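Side-chain contacts in isocitrate dehydrogenase [NAD] subunit 1, mitochondrial (PDB 3BLX), which oxidises isocitrate to 2-oxoglutarate with NAD and a magnesium or manganese ion in the citric acid cycle, and also binds the leaders of mitochondrial mRNAs: residues Thr38-Glu43 with Leu293-Met298; Ile319-His324 with Ile343-Thr348. One frame throughout, in Å; residues are numbered along the deposited sequence.

Contact 1: Thr38-Glu43 with Leu293-Met298; sequences TIFEAE and LSSTLM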
ATOM      1  N   THR E  38      21.006  23.370 -27.989  1.00 46.40           N
ATOM      2  CA  THR E  38      21.265  24.589 -28.763  1.00 46.89           C
ATOM      3  C   THR E  38      19.989  25.192 -29.378  1.00 38.57           C
ATOM      4  O   THR E  38      19.701  26.376 -29.223  1.00 41.03           O
ATOM      5  CB  THR E  38      22.320  24.335 -29.893  1.00 49.42           C
ATOM      6  OG1 THR E  38      23.585  23.984 -29.325  1.00 37.55           O
ATOM      7  CG2 THR E  38      22.514  25.566 -30.732  1.00 32.84           C
ATOM      8  N   ILE E  39      19.234  24.385 -30.094  1.00 30.75           N
ATOM      9  CA  ILE E  39      17.950  24.847 -30.597  1.00 34.39           C
ATOM     10  C   ILE E  39      17.023  25.331 -29.475  1.00 44.08           C
ATOM     11  O   ILE E  39      16.277  26.299 -29.640  1.00 47.02           O
ATOM     12  CB  ILE E  39      17.238  23.760 -31.372  1.00 18.26           C
ATOM     13  CG1 ILE E  39      18.092  23.305 -32.559  1.00 36.58           C
ATOM     14  CG2 ILE E  39      15.869  24.235 -31.813  1.00 21.34           C
ATOM     15  CD1 ILE E  39      17.509  22.123 -33.330  1.00 35.14           C
ATOM     16  N   PHE E  40      17.070  24.667 -28.328  1.00 45.40           N
ATOM     17  CA  PHE E  40      16.172  25.017 -27.225  1.00 48.22           C
ATOM     18  C   PHE E  40      16.505  26.362 -26.587  1.00 43.40           C
ATOM     19  O   PHE E  40      15.614  27.135 -26.326  1.00 51.36           O
ATOM     20  CB  PHE E  40      16.118  23.912 -26.155  1.00 40.58           C
ATOM     21  CG  PHE E  40      15.059  22.861 -26.411  1.00 33.14           C
ATOM     22  CD1 PHE E  40      14.748  22.461 -27.699  1.00 40.08           C
ATOM     23  CD2 PHE E  40      14.420  22.244 -25.367  1.00 26.73           C
ATOM     24  CE1 PHE E  40      13.800  21.489 -27.924  1.00 29.89           C
ATOM     25  CE2 PHE E  40      13.484  21.277 -25.587  1.00 25.15           C
ATOM     26  CZ  PHE E  40      13.166  20.897 -26.864  1.00 27.30           C
ATOM     27  N   GLU E  41      17.777  26.630 -26.326  1.00 40.57           N
ATOM     28  CA  GLU E  41      18.177  27.934 -25.812  1.00 60.02           C
ATOM     29  C   GLU E  41      17.872  29.048 -26.821  1.00 54.18           C
ATOM     30  O   GLU E  41      17.506  30.159 -26.441  1.00 52.78           O
ATOM     31  CB  GLU E  41      19.664  27.957 -25.417  1.00 45.31           C
ATOM     32  CG  GLU E  41      20.624  27.988 -26.590  1.00 87.91           C
ATOM     33  CD  GLU E  41      22.078  28.236 -26.175  1.00122.11           C
ATOM     34  OE1 GLU E  41      22.979  28.106 -27.045  1.00 98.47           O
ATOM     35  OE2 GLU E  41      22.314  28.562 -24.984  1.00121.00           O
ATOM     36  N   ALA E  42      18.010  28.735 -28.103  1.00 49.46           N
ATOM     37  CA  ALA E  42      17.805  29.713 -29.164  1.00 54.32           C
ATOM     38  C   ALA E  42      16.355  30.121 -29.253  1.00 47.67           C
ATOM     39  O   ALA E  42      16.032  31.235 -29.631  1.00 55.97           O
ATOM     40  CB  ALA E  42      18.255  29.144 -30.498  1.00 47.77           C
ATOM     41  N   GLU E  43      15.478  29.195 -28.918  1.00 54.43           N
ATOM     42  CA  GLU E  43      14.048  29.425 -28.993  1.00 40.22           C
ATOM     43  C   GLU E  43      13.562  29.904 -27.620  1.00 48.33           C
ATOM     44  O   GLU E  43      12.388  30.220 -27.427  1.00 41.98           O
ATOM     45  CB  GLU E  43      13.366  28.125 -29.381  1.00 42.81           C
ATOM     46  CG  GLU E  43      11.986  28.301 -29.937  1.00 65.12           C
ATOM     47  CD  GLU E  43      11.991  28.915 -31.314  1.00 76.43           C
ATOM     48  OE1 GLU E  43      10.928  29.392 -31.760  1.00 81.93           O
ATOM     49  OE2 GLU E  43      13.060  28.931 -31.951  1.00 78.35           O
ATOM     50  N   LEU E 293      13.372  15.595 -33.423  1.00 26.41           N
ATOM     51  CA  LEU E 293      11.978  15.226 -33.565  1.00 34.67           C
ATOM     52  C   LEU E 293      11.432  14.545 -32.300  1.00 35.45           C
ATOM     53  O   LEU E 293      10.281  14.744 -31.913  1.00 29.29           O
ATOM     54  CB  LEU E 293      11.789  14.326 -34.785  1.00 32.31           C
ATOM     55  CG  LEU E 293      12.028  15.058 -36.102  1.00 34.91           C
ATOM     56  CD1 LEU E 293      11.723  14.172 -37.292  1.00 22.21           C
ATOM     57  CD2 LEU E 293      11.185  16.314 -36.141  1.00 19.74           C
ATOM     58  N   SER E 294      12.258  13.734 -31.660  1.00 28.34           N
ATOM     59  CA  SER E 294      11.864  13.123 -30.411  1.00 32.55           C
ATOM     60  C   SER E 294      11.680  14.237 -29.404  1.00 28.46           C
ATOM     61  O   SER E 294      10.775  14.199 -28.592  1.00 23.93           O
ATOM     62  CB  SER E 294      12.943  12.149 -29.929  1.00 29.31           C
ATOM     63  OG  SER E 294      12.995  11.021 -30.778  1.00 26.28           O
ATOM     64  N   SER E 295      12.552  15.228 -29.501  1.00 21.25           N
ATOM     65  CA  SER E 295      12.505  16.417 -28.674  1.00 26.03           C
ATOM     66  C   SER E 295      11.157  17.099 -28.776  1.00 31.46           C
ATOM     67  O   SER E 295      10.671  17.661 -27.792  1.00 29.74           O
ATOM     68  CB  SER E 295      13.576  17.410 -29.145  1.00 23.50           C
ATOM     69  OG  SER E 295      13.923  18.290 -28.126  1.00 39.15           O
ATOM     70  N   THR E 296      10.570  17.092 -29.972  1.00 24.42           N
ATOM     71  CA  THR E 296       9.309  17.773 -30.163  1.00 27.76           C
ATOM     72  C   THR E 296       8.149  16.937 -29.645  1.00 33.88           C
ATOM     73  O   THR E 296       7.180  17.493 -29.144  1.00 35.16           O
ATOM     74  CB  THR E 296       9.089  18.235 -31.616  1.00 34.33           C
ATOM     75  OG1 THR E 296       8.737  17.125 -32.438  1.00 28.62           O
ATOM     76  CG2 THR E 296      10.335  18.892 -32.140  1.00 29.58           C
ATOM     77  N   LEU E 297       8.250  15.609 -29.738  1.00 33.95           N
ATOM     78  CA  LEU E 297       7.282  14.729 -29.076  1.00 22.43           C
ATOM     79  C   LEU E 297       7.219  15.065 -27.596  1.00 22.65           C
ATOM     80  O   LEU E 297       6.149  15.112 -27.008  1.00 35.85           O
ATOM     81  CB  LEU E 297       7.651  13.264 -29.248  1.00 22.00           C
ATOM     82  CG  LEU E 297       7.460  12.683 -30.646  1.00 29.99           C
ATOM     83  CD1 LEU E 297       7.767  11.183 -30.682  1.00 22.51           C
ATOM     84  CD2 LEU E 297       6.047  12.921 -31.093  1.00 27.30           C
ATOM     85  N   MET E 298       8.375  15.303 -27.001  1.00 17.96           N
ATOM     86  CA  MET E 298       8.464  15.699 -25.601  1.00 25.98           C
ATOM     87  C   MET E 298       7.781  17.047 -25.351  1.00 33.12           C
ATOM     88  O   MET E 298       7.061  17.209 -24.377  1.00 31.99           O
ATOM     89  CB  MET E 298       9.918  15.724 -25.126  1.00 16.91           C
ATOM     90  CG  MET E 298      10.044  16.014 -23.672  1.00 15.41           C
ATOM     91  SD  MET E 298      11.724  16.374 -23.189  1.00 36.79           S
ATOM     92  CE  MET E 298      11.996  17.914 -24.089  1.00 30.70           C
TER
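Phe40, near the C-terminal end of helix 27-42, makes a small buried packing contact with Ser295 and Met298 of helix 289-302. The two helices stand apart, and the nearest CA atoms, those of Phe40 and Ser295, are 9.5 Å from each other. The Phe40 ring spans most of the distance, and the Met298 chain reaches out to meet it. The Ser295 hydroxyl lies close to CZ and CE1 at the far end of the ring. It comes to the ring obliquely. Ser295 holds its OG anti to the backbone N (chi1 -157°), which carries the oxygen across to the ring. The Met298 methyl arrives at the ring edge, near its plane, with its CE 4.0 Å from Phe40 CE2. The Met298 chain runs out straight and then bends at its last torsion (chi3 66°), which turns the methyl to the ring. One turn of helix separates Ser295 from Met298, and both reach the same ring. With the ring of Phe40 cut back to an alanine here, the Met298 methyl and the Ser295 side chain would probably lose their contact with helix 27-42, and a gap would open between the two helices. The ring of Phe40 also meets that of Trp49 in strand 47-51, their planes at about 30°. It touches Ile311 of helix 306-320 too, while Met298 packs on Phe269 of strand 267-269.

Contact 2: Ile319-His324 with Ile343-Thr348; sequences IAEGKH and INKLST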
ATOM      1  N   ILE E 319      15.542  20.128 -44.253  1.00 48.46           N
ATOM      2  CA  ILE E 319      15.920  18.912 -44.959  1.00 43.85           C
ATOM      3  C   ILE E 319      15.258  18.850 -46.351  1.00 52.79           C
ATOM      4  O   ILE E 319      15.773  18.200 -47.270  1.00 57.35           O
ATOM      5  CB  ILE E 319      15.735  17.556 -44.120  1.00 36.29           C
ATOM      6  CG1 ILE E 319      14.456  16.831 -44.492  1.00 45.81           C
ATOM      7  CG2 ILE E 319      15.870  17.736 -42.615  1.00 40.11           C
ATOM      8  CD1 ILE E 319      14.691  15.792 -45.562  1.00 49.70           C
ATOM      9  N   ALA E 320      14.136  19.544 -46.520  1.00 48.25           N
ATOM     10  CA  ALA E 320      13.481  19.615 -47.834  1.00 53.82           C
ATOM     11  C   ALA E 320      14.347  20.292 -48.918  1.00 61.34           C
ATOM     12  O   ALA E 320      14.386  19.841 -50.066  1.00 64.08           O
ATOM     13  CB  ALA E 320      12.146  20.302 -47.721  1.00 48.02           C
ATOM     14  N   GLU E 321      15.024  21.377 -48.550  1.00 52.94           N
ATOM     15  CA  GLU E 321      16.022  22.006 -49.410  1.00 59.29           C
ATOM     16  C   GLU E 321      17.374  21.350 -49.177  1.00 65.18           C
ATOM     17  O   GLU E 321      17.973  21.517 -48.113  1.00 81.28           O
ATOM     18  CB  GLU E 321      16.137  23.491 -49.065  1.00 59.89           C
ATOM     19  CG  GLU E 321      14.804  24.180 -48.821  1.00 63.77           C
ATOM     20  CD  GLU E 321      14.933  25.410 -47.937  1.00 83.72           C
ATOM     21  OE1 GLU E 321      16.056  25.668 -47.415  1.00 59.61           O
ATOM     22  OE2 GLU E 321      13.899  26.107 -47.770  1.00 66.21           O
ATOM     23  N   GLY E 322      17.871  20.632 -50.177  1.00 68.53           N
ATOM     24  CA  GLY E 322      19.069  19.820 -50.030  1.00 70.77           C
ATOM     25  C   GLY E 322      20.319  20.478 -49.465  1.00 62.44           C
ATOM     26  O   GLY E 322      21.358  19.824 -49.368  1.00 67.79           O
ATOM     27  N   LYS E 323      20.224  21.753 -49.088  1.00 68.70           N
ATOM     28  CA  LYS E 323      21.375  22.517 -48.595  1.00 70.75           C
ATOM     29  C   LYS E 323      21.500  22.371 -47.092  1.00 79.01           C
ATOM     30  O   LYS E 323      20.490  22.430 -46.376  1.00 76.34           O
ATOM     31  CB  LYS E 323      21.238  24.009 -48.950  1.00 72.39           C
ATOM     32  CG  LYS E 323      20.697  24.324 -50.365  1.00 82.39           C
ATOM     33  CD  LYS E 323      21.331  23.439 -51.471  1.00122.07           C
ATOM     34  CE  LYS E 323      22.872  23.563 -51.577  1.00117.19           C
ATOM     35  NZ  LYS E 323      23.504  22.524 -52.472  1.00 82.78           N
ATOM     36  N   HIS E 324      22.727  22.182 -46.614  1.00 60.71           N
ATOM     37  CA  HIS E 324      22.990  22.066 -45.171  1.00 70.66           C
ATOM     38  C   HIS E 324      22.559  20.739 -44.539  1.00 60.08           C
ATOM     39  O   HIS E 324      22.732  20.527 -43.340  1.00 60.04           O
ATOM     40  CB  HIS E 324      22.345  23.217 -44.419  1.00 51.31           C
ATOM     41  CG  HIS E 324      22.930  24.543 -44.748  1.00 71.22           C
ATOM     42  ND1 HIS E 324      22.292  25.447 -45.567  1.00 60.56           N
ATOM     43  CD2 HIS E 324      24.096  25.121 -44.375  1.00 65.42           C
ATOM     44  CE1 HIS E 324      23.037  26.532 -45.675  1.00 77.69           C
ATOM     45  NE2 HIS E 324      24.136  26.359 -44.963  1.00 76.86           N
ATOM     46  N   ILE E 343      18.218  26.730 -36.624  1.00 38.60           N
ATOM     47  CA  ILE E 343      18.106  27.886 -35.765  1.00 42.11           C
ATOM     48  C   ILE E 343      17.904  29.153 -36.592  1.00 61.68           C
ATOM     49  O   ILE E 343      17.189  30.070 -36.173  1.00 60.33           O
ATOM     50  CB  ILE E 343      19.360  28.044 -34.912  1.00 53.60           C
ATOM     51  CG1 ILE E 343      19.464  26.873 -33.940  1.00 43.55           C
ATOM     52  CG2 ILE E 343      19.329  29.371 -34.157  1.00 41.61           C
ATOM     53  CD1 ILE E 343      20.728  26.896 -33.107  1.00 50.15           C
ATOM     54  N   ASN E 344      18.527  29.194 -37.770  1.00 52.09           N
ATOM     55  CA  ASN E 344      18.427  30.339 -38.662  1.00 52.49           C
ATOM     56  C   ASN E 344      17.015  30.532 -39.227  1.00 56.30           C
ATOM     57  O   ASN E 344      16.522  31.657 -39.298  1.00 74.22           O
ATOM     58  CB  ASN E 344      19.464  30.234 -39.789  1.00 71.66           C
ATOM     59  CG  ASN E 344      19.419  31.418 -40.744  1.00 78.27           C
ATOM     60  OD1 ASN E 344      19.716  32.540 -40.347  1.00 76.22           O
ATOM     61  ND2 ASN E 344      19.049  31.168 -42.015  1.00 56.54           N
ATOM     62  N   LYS E 345      16.364  29.447 -39.631  1.00 32.00           N
ATOM     63  CA  LYS E 345      14.988  29.545 -40.138  1.00 54.69           C
ATOM     64  C   LYS E 345      14.035  29.865 -39.010  1.00 63.81           C
ATOM     65  O   LYS E 345      12.915  30.306 -39.248  1.00 69.93           O
ATOM     66  CB  LYS E 345      14.526  28.252 -40.824  1.00 24.54           C
ATOM     67  CG  LYS E 345      15.644  27.530 -41.514  1.00 56.05           C
ATOM     68  CD  LYS E 345      15.138  26.717 -42.685  1.00 55.05           C
ATOM     69  CE  LYS E 345      14.917  27.607 -43.896  1.00 71.14           C
ATOM     70  NZ  LYS E 345      14.675  26.800 -45.106  1.00 67.16           N
ATOM     71  N   LEU E 346      14.487  29.618 -37.783  1.00 57.77           N
ATOM     72  CA  LEU E 346      13.682  29.832 -36.593  1.00 59.65           C
ATOM     73  C   LEU E 346      13.568  31.310 -36.226  1.00 69.25           C
ATOM     74  O   LEU E 346      12.475  31.777 -35.911  1.00 72.56           O
ATOM     75  CB  LEU E 346      14.251  29.028 -35.424  1.00 62.51           C
ATOM     76  CG  LEU E 346      13.424  27.859 -34.867  1.00 50.27           C
ATOM     77  CD1 LEU E 346      12.271  27.468 -35.759  1.00 49.87           C
ATOM     78  CD2 LEU E 346      14.320  26.675 -34.582  1.00 39.53           C
ATOM     79  N   SER E 347      14.689  32.036 -36.265  1.00 64.56           N
ATOM     80  CA  SER E 347      14.677  33.474 -35.971  1.00 78.37           C
ATOM     81  C   SER E 347      13.838  34.270 -36.976  1.00 75.35           C
ATOM     82  O   SER E 347      13.126  35.204 -36.599  1.00 75.14           O
ATOM     83  CB  SER E 347      16.094  34.024 -35.922  1.00 66.74           C
ATOM     84  OG  SER E 347      16.779  33.684 -37.112  1.00 63.71           O
ATOM     85  N   THR E 348      13.907  33.894 -38.248  1.00 58.73           N
ATOM     86  CA  THR E 348      13.114  34.553 -39.282  1.00 77.92           C
ATOM     87  C   THR E 348      11.684  34.012 -39.329  1.00 83.43           C
ATOM     88  O   THR E 348      10.862  34.508 -40.106  1.00 86.35           O
ATOM     89  CB  THR E 348      13.742  34.408 -40.700  1.00 82.45           C
ATOM     90  OG1 THR E 348      13.158  33.296 -41.396  1.00 74.03           O
ATOM     91  CG2 THR E 348      15.266  34.230 -40.616  1.00 81.06           C
TER
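Glu321 meets Lys345 in a salt bridge at the protein surface. The first segment starts on the last turn of helix 306-320, where the buried Ile319 packs on Phe338 and Ala320 touches Lys114. Glu321 is the first residue to leave the helical path, and its side chain reaches over to helix 335-347. Its chain is extended beyond CG (chi2 155°), which brings the carboxylate to the lysine. The side chains come from opposite directions, with the ammonium tilted out of the carboxylate plane. Lys345 NZ sits 2.9 Å from Glu321 OE2 and also 2.9 Å from Glu321 OE1. The amino group is thus shared by both oxygens, although the hydrogen bond to OE1 is weak. The lysine chain bends at chi3 (80°). The backbone turns at Gly322 and runs on to His324, whose side chain touches Glu341 of helix 335-347. Glu317 OE2 forms a second, long and weak ion pair with Lys345 NZ. With two carboxylates near it, the lysine probably keeps its positive charge. The pairing is probably mainly electrostatic and, with Glu321 open to solvent, only modestly strong. It ties the loop after one helix to the C-terminal part of the next.

From the N terminus, helix 27-42 comes first, and contact 1 closes only when the chain reaches helix 289-302, a loop of some 250 residues that holds every strand from 47-51 onward. Contact 2 follows in series, neither nested in contact 1 nor crossing it. It closes a short loop between the end of helix 306-320 and helix 335-347 near the C terminus. Their centres are about 15 Å apart. The two join through residues 38-43 and 343-348: Ala42 CB lies 3.8 Å from Ile343 CG2, and Ile39 CG2 lies 4.0 Å from Leu346 CD2. Helix 27-42 thus packs against the last helix, and Arg310 of helix 306-320 pairs with Glu43.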